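Local structure of lipid-transfer protein (6OK1) at residues W151-A156 against E207-L212; A165-F170 against D198-R203; D213-S218 against E342-G347; L293-T298 against G337-E342. The protein is a bacterial lipid-transfer protein with a thiolase-like fold, built from an N-terminal and a C-terminal thiolase-type domain. One frame throughout, in Å; residues are numbered along the deposited sequence.

Contact 1 (W151-A156 against E207-L212); sequences WVAMFA and EPLHLL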
loop_
_atom_site.group_PDB
_atom_site.type_symbol
_atom_site.label_atom_id
_atom_site.label_comp_id
_atom_site.label_asym_id
_atom_site.label_seq_id
_atom_site.Cartn_x
_atom_site.Cartn_y
_atom_site.Cartn_z
ATOM N N TRP A 151 21.408 -5.788 8.533
ATOM C CA TRP A 151 20.913 -6.575 7.412
ATOM C C TRP A 151 21.793 -6.381 6.186
ATOM O O TRP A 151 22.069 -7.343 5.465
ATOM C CB TRP A 151 19.439 -6.229 7.110
ATOM C CG TRP A 151 18.545 -6.508 8.234
ATOM C CD1 TRP A 151 18.712 -7.455 9.179
ATOM C CD2 TRP A 151 17.350 -5.778 8.598
ATOM N NE1 TRP A 151 17.697 -7.372 10.120
ATOM C CE2 TRP A 151 16.849 -6.362 9.774
ATOM C CE3 TRP A 151 16.663 -4.694 8.028
ATOM C CZ2 TRP A 151 15.707 -5.902 10.408
ATOM C CZ3 TRP A 151 15.519 -4.240 8.648
ATOM C CH2 TRP A 151 15.059 -4.837 9.839
ATOM N N VAL A 152 22.250 -5.144 5.945
ATOM C CA VAL A 152 23.119 -4.840 4.816
ATOM C C VAL A 152 24.504 -5.415 5.056
ATOM O O VAL A 152 25.158 -5.917 4.130
ATOM C CB VAL A 152 23.176 -3.315 4.572
ATOM C CG1 VAL A 152 24.275 -2.953 3.553
ATOM C CG2 VAL A 152 21.811 -2.788 4.077
ATOM N N ALA A 153 24.971 -5.348 6.300
ATOM C CA ALA A 153 26.317 -5.812 6.619
ATOM C C ALA A 153 26.490 -7.280 6.295
ATOM O O ALA A 153 27.579 -7.699 5.883
ATOM C CB ALA A 153 26.613 -5.553 8.079
ATOM N N MET A 154 25.422 -8.076 6.428
ATOM C CA MET A 154 25.518 -9.495 6.121
ATOM C C MET A 154 25.856 -9.733 4.654
ATOM O O MET A 154 26.669 -10.620 4.325
ATOM C CB MET A 154 24.210 -10.194 6.502
ATOM C CG MET A 154 24.327 -11.711 6.542
ATOM S SD MET A 154 25.305 -12.336 7.903
ATOM C CE MET A 154 24.108 -12.196 9.232
ATOM N N PHE A 155 25.285 -8.926 3.756
ATOM C CA PHE A 155 25.650 -8.985 2.345
ATOM C C PHE A 155 27.063 -8.463 2.114
ATOM O O PHE A 155 27.847 -9.051 1.357
ATOM C CB PHE A 155 24.690 -8.146 1.499
ATOM C CG PHE A 155 23.278 -8.648 1.478
ATOM C CD1 PHE A 155 22.977 -9.915 0.959
ATOM C CD2 PHE A 155 22.236 -7.848 1.916
ATOM C CE1 PHE A 155 21.679 -10.368 0.921
ATOM C CE2 PHE A 155 20.915 -8.294 1.850
ATOM C CZ PHE A 155 20.649 -9.556 1.349
ATOM N N ALA A 156 27.376 -7.311 2.698
ATOM C CA ALA A 156 28.663 -6.673 2.430
ATOM C C ALA A 156 29.830 -7.587 2.805
ATOM O O ALA A 156 30.827 -7.677 2.072
ATOM C CB ALA A 156 28.730 -5.356 3.203
ATOM N N GLU A 207 30.291 -4.422 11.712
ATOM C CA GLU A 207 31.301 -4.728 10.718
ATOM C C GLU A 207 30.623 -5.406 9.536
ATOM O O GLU A 207 29.808 -6.318 9.743
ATOM C CB GLU A 207 32.395 -5.642 11.278
ATOM C CG GLU A 207 33.168 -5.016 12.445
ATOM C CD GLU A 207 34.319 -5.905 12.924
ATOM O OE1 GLU A 207 35.057 -6.438 12.073
ATOM O OE2 GLU A 207 34.454 -6.107 14.140
ATOM N N PRO A 208 30.955 -5.030 8.293
ATOM C CA PRO A 208 32.060 -4.133 7.889
ATOM C C PRO A 208 31.677 -2.675 7.651
ATOM O O PRO A 208 32.321 -2.007 6.834
ATOM C CB PRO A 208 32.523 -4.765 6.585
ATOM C CG PRO A 208 31.219 -5.239 5.964
ATOM C CD PRO A 208 30.431 -5.778 7.130
ATOM N N LEU A 209 30.635 -2.191 8.316
ATOM C CA LEU A 209 30.133 -0.830 8.109
ATOM C C LEU A 209 30.589 0.091 9.239
ATOM O O LEU A 209 30.288 -0.155 10.414
ATOM C CB LEU A 209 28.604 -0.809 8.024
ATOM C CG LEU A 209 27.987 -1.235 6.693
ATOM C CD1 LEU A 209 28.350 -2.643 6.312
ATOM C CD2 LEU A 209 26.481 -1.089 6.765
ATOM N N HIS A 210 31.253 1.182 8.862
ATOM C CA HIS A 210 31.569 2.294 9.740
ATOM C C HIS A 210 30.355 3.211 9.882
ATOM O O HIS A 210 29.425 3.188 9.078
ATOM C CB HIS A 210 32.727 3.116 9.162
ATOM C CG HIS A 210 34.046 2.401 9.114
ATOM N ND1 HIS A 210 35.005 2.567 10.087
ATOM C CD2 HIS A 210 34.586 1.567 8.194
ATOM C CE1 HIS A 210 36.072 1.846 9.783
ATOM N NE2 HIS A 210 35.836 1.209 8.649
ATOM N N LEU A 211 30.432 4.113 10.853
ATOM C CA LEU A 211 29.415 5.157 10.970
ATOM C C LEU A 211 29.225 5.910 9.656
ATOM O O LEU A 211 28.091 6.158 9.232
ATOM C CB LEU A 211 29.821 6.107 12.087
ATOM C CG LEU A 211 28.906 7.299 12.297
ATOM C CD1 LEU A 211 27.490 6.856 12.578
ATOM C CD2 LEU A 211 29.441 8.093 13.450
ATOM N N LEU A 212 30.317 6.243 8.965
ATOM C CA LEU A 212 30.182 7.023 7.747
ATOM C C LEU A 212 29.771 6.191 6.521
ATOM O O LEU A 212 29.640 6.762 5.439
ATOM C CB LEU A 212 31.490 7.806 7.477
ATOM C CG LEU A 212 31.612 9.053 8.351
ATOM C CD1 LEU A 212 32.999 9.628 8.244
ATOM C CD2 LEU A 212 30.581 10.097 7.949
#
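Leu209 and Pro208 lie side by side against one flank of the helix carrying Ala153 and Ala156, and the chain at Pro208 comes close to that helix, with 6.1 Å between the CA atoms of Ala153 and Pro208 across the small alanine side chains. Leu209 leaves the backbone toward the helix. With its CG anti to the carbonyl carbon (chi1 -79°), the branch is carried out so that CD1 rests 3.8 Å from both CA and CB of Ala153, and CD1 also reaches the methyl of Ala156 one turn on. The other methyl, CD2, grazes Val152 CG1 at 4.3 Å. Pro208, which follows a cis peptide bond, offers the rim of its ring: CG touches Ala156 CB at 3.7 Å, while CD sits 3.7 Å from the carbonyl oxygen of Ala153. The methyl of Ala153 is further approached by the carbonyl O of Glu207 at 3.7 Å. No hydrogen bond crosses the contact, which is held by buried aliphatic surface. Glu207 leaves the backbone away from the helix, and its OE2 bonds to a polar side chain of another protein's chain in the assembly; Glu207 also pairs antiparallel with a strand of that chain, extending the sheet across the interface. Helix 148-163 is flanked by the short strand 209-210 and by helix 167-182, whose Phe170 packs on Ala156, while Phe297 of a C-terminal-domain loop covers Val152.

Contact 2 (A165-F170 against D198-R203); sequences ATSEDF and DHQNSR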
loop_
_atom_site.group_PDB
_atom_site.type_symbol
_atom_site.label_atom_id
_atom_site.label_comp_id
_atom_site.label_asym_id
_atom_site.label_seq_id
_atom_site.Cartn_x
_atom_site.Cartn_y
_atom_site.Cartn_z
ATOM N N ALA A 165 36.950 -6.863 -2.044
ATOM C CA ALA A 165 36.694 -5.484 -1.687
ATOM C C ALA A 165 36.969 -5.295 -0.207
ATOM O O ALA A 165 36.827 -6.225 0.599
ATOM C CB ALA A 165 35.248 -5.101 -1.990
ATOM N N THR A 166 37.369 -4.073 0.140
ATOM C CA THR A 166 37.745 -3.707 1.487
ATOM C C THR A 166 36.844 -2.584 1.984
ATOM O O THR A 166 36.098 -1.971 1.223
ATOM C CB THR A 166 39.199 -3.217 1.560
ATOM O OG1 THR A 166 39.295 -1.950 0.910
ATOM C CG2 THR A 166 40.143 -4.212 0.872
ATOM N N SER A 167 37.001 -2.268 3.258
ATOM C CA SER A 167 36.270 -1.133 3.816
ATOM C C SER A 167 36.593 0.159 3.071
ATOM O O SER A 167 35.717 1.001 2.881
ATOM C CB SER A 167 36.574 -0.979 5.295
ATOM O OG SER A 167 35.903 0.148 5.857
ATOM N N GLU A 168 37.848 0.348 2.641
ATOM C CA GLU A 168 38.163 1.577 1.922
ATOM C C GLU A 168 37.412 1.664 0.603
ATOM O O GLU A 168 37.103 2.776 0.146
ATOM C CB GLU A 168 39.680 1.685 1.687
ATOM C CG GLU A 168 40.422 2.032 2.950
ATOM C CD GLU A 168 41.886 2.339 2.723
ATOM O OE1 GLU A 168 42.445 1.830 1.732
ATOM O OE2 GLU A 168 42.462 3.102 3.529
ATOM N N ASP A 169 37.137 0.524 -0.050
ATOM C CA ASP A 169 36.338 0.560 -1.276
ATOM C C ASP A 169 34.937 1.093 -0.998
ATOM O O ASP A 169 34.417 1.925 -1.748
ATOM C CB ASP A 169 36.274 -0.830 -1.908
ATOM C CG ASP A 169 37.619 -1.302 -2.383
ATOM O OD1 ASP A 169 38.317 -0.485 -3.007
ATOM O OD2 ASP A 169 37.979 -2.467 -2.115
ATOM N N PHE A 170 34.310 0.641 0.092
ATOM C CA PHE A 170 33.024 1.218 0.481
ATOM C C PHE A 170 33.178 2.694 0.850
ATOM O O PHE A 170 32.304 3.522 0.548
ATOM C CB PHE A 170 32.435 0.435 1.665
ATOM C CG PHE A 170 32.222 -1.036 1.392
ATOM C CD1 PHE A 170 31.907 -1.503 0.127
ATOM C CD2 PHE A 170 32.349 -1.965 2.429
ATOM C CE1 PHE A 170 31.698 -2.860 -0.103
ATOM C CE2 PHE A 170 32.153 -3.324 2.200
ATOM C CZ PHE A 170 31.824 -3.773 0.944
ATOM N N ASP A 198 38.895 9.998 7.249
ATOM C CA ASP A 198 37.762 10.252 8.132
ATOM C C ASP A 198 36.852 9.034 8.197
ATOM O O ASP A 198 36.334 8.674 9.265
ATOM C CB ASP A 198 36.924 11.430 7.637
ATOM C CG ASP A 198 37.594 12.773 7.833
ATOM O OD1 ASP A 198 38.418 12.917 8.755
ATOM O OD2 ASP A 198 37.279 13.686 7.049
ATOM N N HIS A 199 36.594 8.441 7.039
ATOM C CA HIS A 199 35.707 7.288 6.959
ATOM C C HIS A 199 36.279 6.118 7.745
ATOM O O HIS A 199 35.584 5.484 8.548
ATOM C CB HIS A 199 35.507 6.938 5.488
ATOM C CG HIS A 199 34.794 5.651 5.266
ATOM N ND1 HIS A 199 35.456 4.447 5.213
ATOM C CD2 HIS A 199 33.482 5.374 5.087
ATOM C CE1 HIS A 199 34.586 3.477 5.001
ATOM N NE2 HIS A 199 33.379 4.013 4.920
ATOM N N GLN A 200 37.574 5.876 7.588
ATOM C CA GLN A 200 38.208 4.720 8.210
ATOM C C GLN A 200 38.342 4.894 9.711
ATOM O O GLN A 200 38.321 3.902 10.447
ATOM C CB GLN A 200 39.574 4.484 7.570
ATOM C CG GLN A 200 39.496 3.983 6.154
ATOM C CD GLN A 200 38.856 2.611 6.088
ATOM O OE1 GLN A 200 39.461 1.614 6.518
ATOM N NE2 GLN A 200 37.612 2.550 5.586
ATOM N N ASN A 201 38.469 6.144 10.180
ATOM C CA ASN A 201 38.552 6.440 11.608
ATOM C C ASN A 201 37.191 6.442 12.294
ATOM O O ASN A 201 37.144 6.395 13.526
ATOM C CB ASN A 201 39.222 7.804 11.821
ATOM C CG ASN A 201 40.719 7.771 11.522
ATOM O OD1 ASN A 201 41.363 6.741 11.697
ATOM N ND2 ASN A 201 41.265 8.891 11.056
ATOM N N SER A 202 36.092 6.514 11.539
ATOM C CA SER A 202 34.787 6.579 12.174
ATOM C C SER A 202 34.433 5.223 12.775
ATOM O O SER A 202 34.821 4.176 12.265
ATOM C CB SER A 202 33.706 7.039 11.190
ATOM O OG SER A 202 33.421 6.114 10.154
ATOM N N ARG A 203 33.684 5.263 13.870
ATOM C CA ARG A 203 33.484 4.086 14.705
ATOM C C ARG A 203 32.732 2.996 13.947
ATOM O O ARG A 203 31.980 3.269 13.013
ATOM C CB ARG A 203 32.715 4.462 15.972
ATOM C CG ARG A 203 31.244 4.729 15.738
ATOM C CD ARG A 203 30.569 5.245 16.986
ATOM N NE ARG A 203 30.730 4.301 18.080
ATOM C CZ ARG A 203 30.295 4.517 19.314
ATOM N NH1 ARG A 203 29.644 5.638 19.608
ATOM N NH2 ARG A 203 30.531 3.619 20.254
HETATM O O HOH W 1 38.221 -0.097 8.128
#
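The side-chain amide of Gln200 spans two helices with a single nitrogen: NE2 donates to Ser167 OG across the contact at 3.0 Å and, within its own helix, to ND1 of the preceding His199 at 2.9 Å. The first bond is nearly straight (165°) and close to the amide plane; the second lies in the imidazole plane but is tilted somewhat from the amide plane. A bend at chi2 (-65°) turns the amide back so that NE2 reaches both, and the two bonds fix the rotation of the amide. A water bridges its other end, donating to OE1 at 2.7 Å and more weakly to Ser167 OG. Glu168 crosses Gln200 at about a right angle, with Glu168 CG 3.6 Å from Gln200 CD. The start of helix 167-182 is a capping box: Thr166 is the N-cap, its OG1 accepting weakly from Glu168 N, and its backbone N bonds to Asp169 OD2 at 2.8 Å. Asp169 OD1 also forms a salt bridge with Arg172. NE2 of the His199 imidazole hydrogen-bonds to Asp213, and acceptance at ND1 is consistent with a hydrogen on NE2. His199 CE1 comes within 3.5 Å of the Ser167 carbonyl O.

Contact 3 (D213-S218 against E342-G347); sequences DCCQES and EAYIHG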
loop_
_atom_site.group_PDB
_atom_site.type_symbol
_atom_site.label_atom_id
_atom_site.label_comp_id
_atom_site.label_asym_id
_atom_site.label_seq_id
_atom_site.Cartn_x
_atom_site.Cartn_y
_atom_site.Cartn_z
ATOM N N ASP A 213 29.496 4.879 6.673
ATOM C CA ASP A 213 28.825 4.092 5.632
ATOM C C ASP A 213 27.312 4.189 5.712
ATOM O O ASP A 213 26.625 3.659 4.827
ATOM C CB ASP A 213 29.216 2.615 5.745
ATOM C CG ASP A 213 30.641 2.382 5.357
ATOM O OD1 ASP A 213 31.000 2.858 4.270
ATOM O OD2 ASP A 213 31.380 1.758 6.146
ATOM N N CYS A 214 26.785 4.847 6.743
ATOM C CA CYS A 214 25.369 4.824 7.077
ATOM C C CYS A 214 24.791 6.222 6.985
ATOM O O CYS A 214 25.369 7.158 7.534
ATOM C CB CYS A 214 25.137 4.311 8.497
ATOM S SG CYS A 214 25.879 2.722 8.829
ATOM N N CYS A 215 23.632 6.355 6.343
ATOM C CA CYS A 215 23.005 7.674 6.288
ATOM C C CYS A 215 22.233 7.946 7.590
ATOM O O CYS A 215 21.892 7.042 8.353
ATOM C CB CYS A 215 22.092 7.808 5.051
ATOM S SG CYS A 215 20.524 6.974 5.201
ATOM N N GLN A 216 22.000 9.219 7.864
ATOM C CA GLN A 216 21.189 9.606 9.013
ATOM C C GLN A 216 19.737 9.765 8.573
ATOM O O GLN A 216 19.433 9.900 7.385
ATOM C CB GLN A 216 21.675 10.931 9.607
ATOM C CG GLN A 216 23.119 10.967 10.136
ATOM C CD GLN A 216 23.428 12.277 10.878
ATOM O OE1 GLN A 216 22.542 13.094 11.105
ATOM N NE2 GLN A 216 24.684 12.473 11.250
ATOM N N GLU A 217 18.839 9.764 9.547
ATOM C CA GLU A 217 17.442 9.995 9.236
ATOM C C GLU A 217 17.157 11.486 9.042
ATOM O O GLU A 217 17.901 12.366 9.496
ATOM C CB GLU A 217 16.564 9.437 10.343
ATOM C CG GLU A 217 16.860 7.961 10.633
ATOM C CD GLU A 217 15.906 7.342 11.596
ATOM O OE1 GLU A 217 15.847 7.817 12.751
ATOM O OE2 GLU A 217 15.218 6.378 11.188
ATOM N N SER A 218 16.033 11.759 8.366
ATOM C CA SER A 218 15.665 13.096 7.948
ATOM C C SER A 218 14.191 13.365 8.213
ATOM O O SER A 218 13.364 12.449 8.252
ATOM C CB SER A 218 15.909 13.310 6.455
ATOM O OG SER A 218 17.258 13.074 6.080
ATOM N N GLU A 342 22.926 14.225 1.132
ATOM C CA GLU A 342 21.888 15.261 1.048
ATOM C C GLU A 342 20.831 15.015 2.120
ATOM O O GLU A 342 20.675 15.815 3.046
ATOM C CB GLU A 342 21.253 15.310 -0.345
ATOM C CG GLU A 342 20.136 16.358 -0.410
ATOM C CD GLU A 342 19.497 16.486 -1.770
ATOM O OE1 GLU A 342 18.665 15.631 -2.086
ATOM O OE2 GLU A 342 19.797 17.441 -2.509
ATOM N N ALA A 343 20.104 13.906 2.011
ATOM C CA ALA A 343 18.972 13.641 2.880
ATOM C C ALA A 343 18.428 12.264 2.550
ATOM O O ALA A 343 18.488 11.831 1.394
ATOM C CB ALA A 343 17.853 14.674 2.697
ATOM N N TYR A 344 17.874 11.608 3.565
ATOM C CA TYR A 344 17.270 10.279 3.422
ATOM C C TYR A 344 15.757 10.452 3.280
ATOM O O TYR A 344 14.999 10.320 4.238
ATOM C CB TYR A 344 17.623 9.417 4.625
ATOM C CG TYR A 344 17.227 7.954 4.570
ATOM C CD1 TYR A 344 17.171 7.246 3.371
ATOM C CD2 TYR A 344 16.931 7.283 5.740
ATOM C CE1 TYR A 344 16.824 5.883 3.362
ATOM C CE2 TYR A 344 16.594 5.937 5.744
ATOM C CZ TYR A 344 16.549 5.246 4.545
ATOM O OH TYR A 344 16.230 3.911 4.563
ATOM N N ILE A 345 15.312 10.756 2.053
ATOM C CA ILE A 345 13.883 10.795 1.771
ATOM C C ILE A 345 13.513 9.533 0.986
ATOM O O ILE A 345 12.736 9.571 0.019
ATOM C CB ILE A 345 13.489 12.078 1.022
ATOM C CG1 ILE A 345 14.238 13.292 1.607
ATOM C CG2 ILE A 345 11.989 12.267 1.119
ATOM C CD1 ILE A 345 13.921 13.594 3.092
ATOM N N HIS A 346 14.060 8.402 1.438
ATOM C CA HIS A 346 13.795 7.080 0.873
ATOM C C HIS A 346 13.817 7.121 -0.655
ATOM O O HIS A 346 12.958 6.519 -1.320
ATOM C CB HIS A 346 12.474 6.528 1.409
ATOM C CG HIS A 346 12.486 6.270 2.884
ATOM N ND1 HIS A 346 11.499 5.546 3.521
ATOM C CD2 HIS A 346 13.362 6.641 3.850
ATOM C CE1 HIS A 346 11.771 5.480 4.814
ATOM N NE2 HIS A 346 12.892 6.140 5.039
ATOM N N GLY A 347 14.832 7.805 -1.212
ATOM C CA GLY A 347 15.141 7.787 -2.633
ATOM C C GLY A 347 14.449 8.849 -3.461
ATOM O O GLY A 347 14.889 9.137 -4.581
HETATM O O HOH W 2 14.884 9.505 7.030
#
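Cys215 SG sits over one face of the Tyr344 ring, 3.7 Å from its centroid and 20° off the ring normal, in a sulfur-aromatic contact. The sulfur lies between the backbone N and carbonyl carbon of its own residue (chi1 77°), which aims it at the ring, and it is displaced toward the CG end, where SG and CG are 3.5 Å apart. On the opposite face the imidazole of His346 brings CD2 over the ring centre, so that the phenol is sandwiched. The carbonyl O of Gln216 closes in on Tyr344 CB at 3.3 Å. Next to this tight part Ser218 grips the backbone: its OG accepts from Tyr344 N at 3.0 Å, with a fairly straight angle of 161°, and its CB meets Ile345 CD1 at 3.9 Å. A water completes the pairing, taking the hydrogen of Ser218 N and donating to the carbonyl O of Tyr344. The outer side is looser. The side chains of Gln216 and Glu217 leave the backbone away from the other loop, and Glu217 brings little more than its CA to the ring edge; Lys20 NZ donates to the carbonyl O of Glu217. The contact joins loops of the two thiolase-type domains. Its chemistry, backbone groups met by a serine hydroxyl and a water and a ring held between sulfur and imidazole, implies restricted tilting of the Tyr344 ring.

Contact 4 (L293-T298 against G337-E342); sequences LYDHFT and GGQLGE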
loop_
_atom_site.group_PDB
_atom_site.type_symbol
_atom_site.label_atom_id
_atom_site.label_comp_id
_atom_site.label_asym_id
_atom_site.label_seq_id
_atom_site.Cartn_x
_atom_site.Cartn_y
_atom_site.Cartn_z
ATOM N N LEU A 293 22.434 6.457 -7.579
ATOM C CA LEU A 293 22.460 5.087 -7.073
ATOM C C LEU A 293 22.141 5.114 -5.585
ATOM O O LEU A 293 22.871 5.723 -4.793
ATOM C CB LEU A 293 23.812 4.419 -7.346
ATOM C CG LEU A 293 24.144 4.286 -8.839
ATOM C CD1 LEU A 293 25.496 3.568 -8.989
ATOM C CD2 LEU A 293 23.025 3.556 -9.605
ATOM N N TYR A 294 21.024 4.474 -5.224
ATOM C CA TYR A 294 20.527 4.481 -3.854
ATOM C C TYR A 294 21.609 4.046 -2.883
ATOM O O TYR A 294 22.233 2.988 -3.043
ATOM C CB TYR A 294 19.330 3.548 -3.761
ATOM C CG TYR A 294 18.389 3.776 -2.591
ATOM C CD1 TYR A 294 18.654 3.242 -1.336
ATOM C CD2 TYR A 294 17.191 4.441 -2.788
ATOM C CE1 TYR A 294 17.729 3.397 -0.296
ATOM C CE2 TYR A 294 16.276 4.600 -1.773
ATOM C CZ TYR A 294 16.542 4.067 -0.535
ATOM O OH TYR A 294 15.615 4.236 0.467
ATOM N N ASP A 295 21.773 4.836 -1.832
ATOM C CA ASP A 295 22.987 4.801 -1.036
ATOM C C ASP A 295 22.683 5.123 0.419
ATOM O O ASP A 295 23.434 5.852 1.072
ATOM C CB ASP A 295 24.014 5.783 -1.581
ATOM C CG ASP A 295 23.541 7.210 -1.487
ATOM O OD1 ASP A 295 22.341 7.433 -1.727
ATOM O OD2 ASP A 295 24.369 8.092 -1.184
ATOM N N HIS A 296 21.582 4.584 0.958
ATOM C CA HIS A 296 21.363 4.742 2.398
ATOM C C HIS A 296 22.444 4.027 3.188
ATOM O O HIS A 296 22.800 4.469 4.285
ATOM C CB HIS A 296 19.974 4.301 2.830
ATOM C CG HIS A 296 19.673 2.857 2.611
ATOM N ND1 HIS A 296 20.247 2.112 1.605
ATOM C CD2 HIS A 296 18.832 2.019 3.269
ATOM C CE1 HIS A 296 19.751 0.886 1.632
ATOM N NE2 HIS A 296 18.904 0.800 2.641
ATOM N N PHE A 297 23.039 2.992 2.595
ATOM C CA PHE A 297 24.284 2.382 3.048
ATOM C C PHE A 297 25.200 2.268 1.839
ATOM O O PHE A 297 24.745 1.956 0.735
ATOM C CB PHE A 297 24.030 0.995 3.667
ATOM C CG PHE A 297 23.148 1.043 4.873
ATOM C CD1 PHE A 297 23.659 1.412 6.107
ATOM C CD2 PHE A 297 21.794 0.762 4.767
ATOM C CE1 PHE A 297 22.837 1.484 7.216
ATOM C CE2 PHE A 297 20.982 0.839 5.876
ATOM C CZ PHE A 297 21.502 1.185 7.092
ATOM N N THR A 298 26.481 2.485 2.037
ATOM C CA THR A 298 27.393 2.481 0.905
ATOM C C THR A 298 27.637 1.146 0.214
ATOM O O THR A 298 27.909 1.144 -0.986
ATOM C CB THR A 298 28.751 3.004 1.346
ATOM O OG1 THR A 298 29.202 2.226 2.466
ATOM C CG2 THR A 298 28.668 4.511 1.676
ATOM N N GLY A 337 24.643 14.477 -3.627
ATOM C CA GLY A 337 25.199 13.985 -2.384
ATOM C C GLY A 337 24.593 12.679 -1.912
ATOM O O GLY A 337 25.077 12.108 -0.928
ATOM N N GLY A 338 23.552 12.190 -2.588
ATOM C CA GLY A 338 22.935 10.918 -2.242
ATOM C C GLY A 338 22.054 10.973 -1.010
ATOM O O GLY A 338 21.824 12.021 -0.396
ATOM N N GLN A 339 21.522 9.794 -0.649
ATOM C CA GLN A 339 20.835 9.677 0.624
ATOM C C GLN A 339 21.810 9.937 1.761
ATOM O O GLN A 339 21.415 10.427 2.827
ATOM C CB GLN A 339 20.215 8.284 0.786
ATOM C CG GLN A 339 19.276 7.898 -0.337
ATOM C CD GLN A 339 18.066 8.782 -0.388
ATOM O OE1 GLN A 339 17.170 8.658 0.437
ATOM N NE2 GLN A 339 18.026 9.675 -1.366
ATOM N N LEU A 340 23.085 9.585 1.542
ATOM C CA LEU A 340 24.109 9.674 2.583
ATOM C C LEU A 340 24.495 11.121 2.871
ATOM O O LEU A 340 24.723 11.490 4.032
ATOM C CB LEU A 340 25.348 8.886 2.150
ATOM C CG LEU A 340 26.381 8.630 3.230
ATOM C CD1 LEU A 340 26.074 7.349 3.955
ATOM C CD2 LEU A 340 27.775 8.593 2.643
ATOM N N GLY A 341 24.558 11.951 1.834
ATOM C CA GLY A 341 25.058 13.316 1.930
ATOM C C GLY A 341 24.014 14.418 1.883
ATOM O O GLY A 341 24.198 15.470 2.498
ATOM N N GLU A 342 22.926 14.225 1.132
ATOM C CA GLU A 342 21.888 15.261 1.048
ATOM C C GLU A 342 20.831 15.015 2.120
ATOM O O GLU A 342 20.675 15.815 3.046
ATOM C CB GLU A 342 21.253 15.310 -0.345
ATOM C CG GLU A 342 20.136 16.358 -0.410
ATOM C CD GLU A 342 19.497 16.486 -1.770
ATOM O OE1 GLU A 342 18.665 15.631 -2.086
ATOM O OE2 GLU A 342 19.797 17.441 -2.509
#
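A chi1 of 64° sets the carboxylate of Asp295 between its own backbone N and carbonyl carbon, and from there it reaches the short helix 338-341. Gln339, with CG anti to its carbonyl carbon (chi1 -56°), bends again at chi2, and its amide bonds to Asn349 and Gly347 N while its backbone N-H meets the acid. Asp295 OD1 accepts from Gln339 N at 2.7 Å, the donor on the syn side and 20° out of the carboxylate plane; OD2 receives a weaker bond from Leu340 N at 3.4 Å. Two consecutive backbone amides are thereby met by one carboxylate, and their N-H groups would help to stabilise a negative charge on it. Asp177 OD2 is also close to Asp295 OD2; the two donors may partly offset that proximity if both acids are charged. OD2 of Asp295 lies 3.3 Å from Gly338 CA, at a residue without a side chain. Beside the polar pairing, Leu340 CB packs 3.6 Å from Asp295 OD2, and Leu340 CD2 meets Thr298 CG2 at 4.3 Å. His296 N is buried by the contact without a partner. The loop 293-298 follows strand 290-292, outermost of the sheet within this chain, and runs into helix 301-307; helix 167-182 covers Thr298 and Leu340, and helix 148-163 covers Phe297.

From the N terminus, helix 148-163 leads into helix 167-182, and the chain then returns through helix 196-201 to strand 209-210. Contact 1 closes this excursion, and contact 2 closes a smaller loop within it. The two meet where His210 ND1 bonds to Ser202 O. The chain continues directly into 213-218, which opens contact 3; this long closure spans both thiolase-type domains and encloses contact 4, the two sharing Glu342. Asp213 OD1 bonds to Thr298 OG1 and Cys215 N pairs with His296 O, joining contact 3 to contact 4. Phe297 packs on Leu209, tying contact 4 to contact 1.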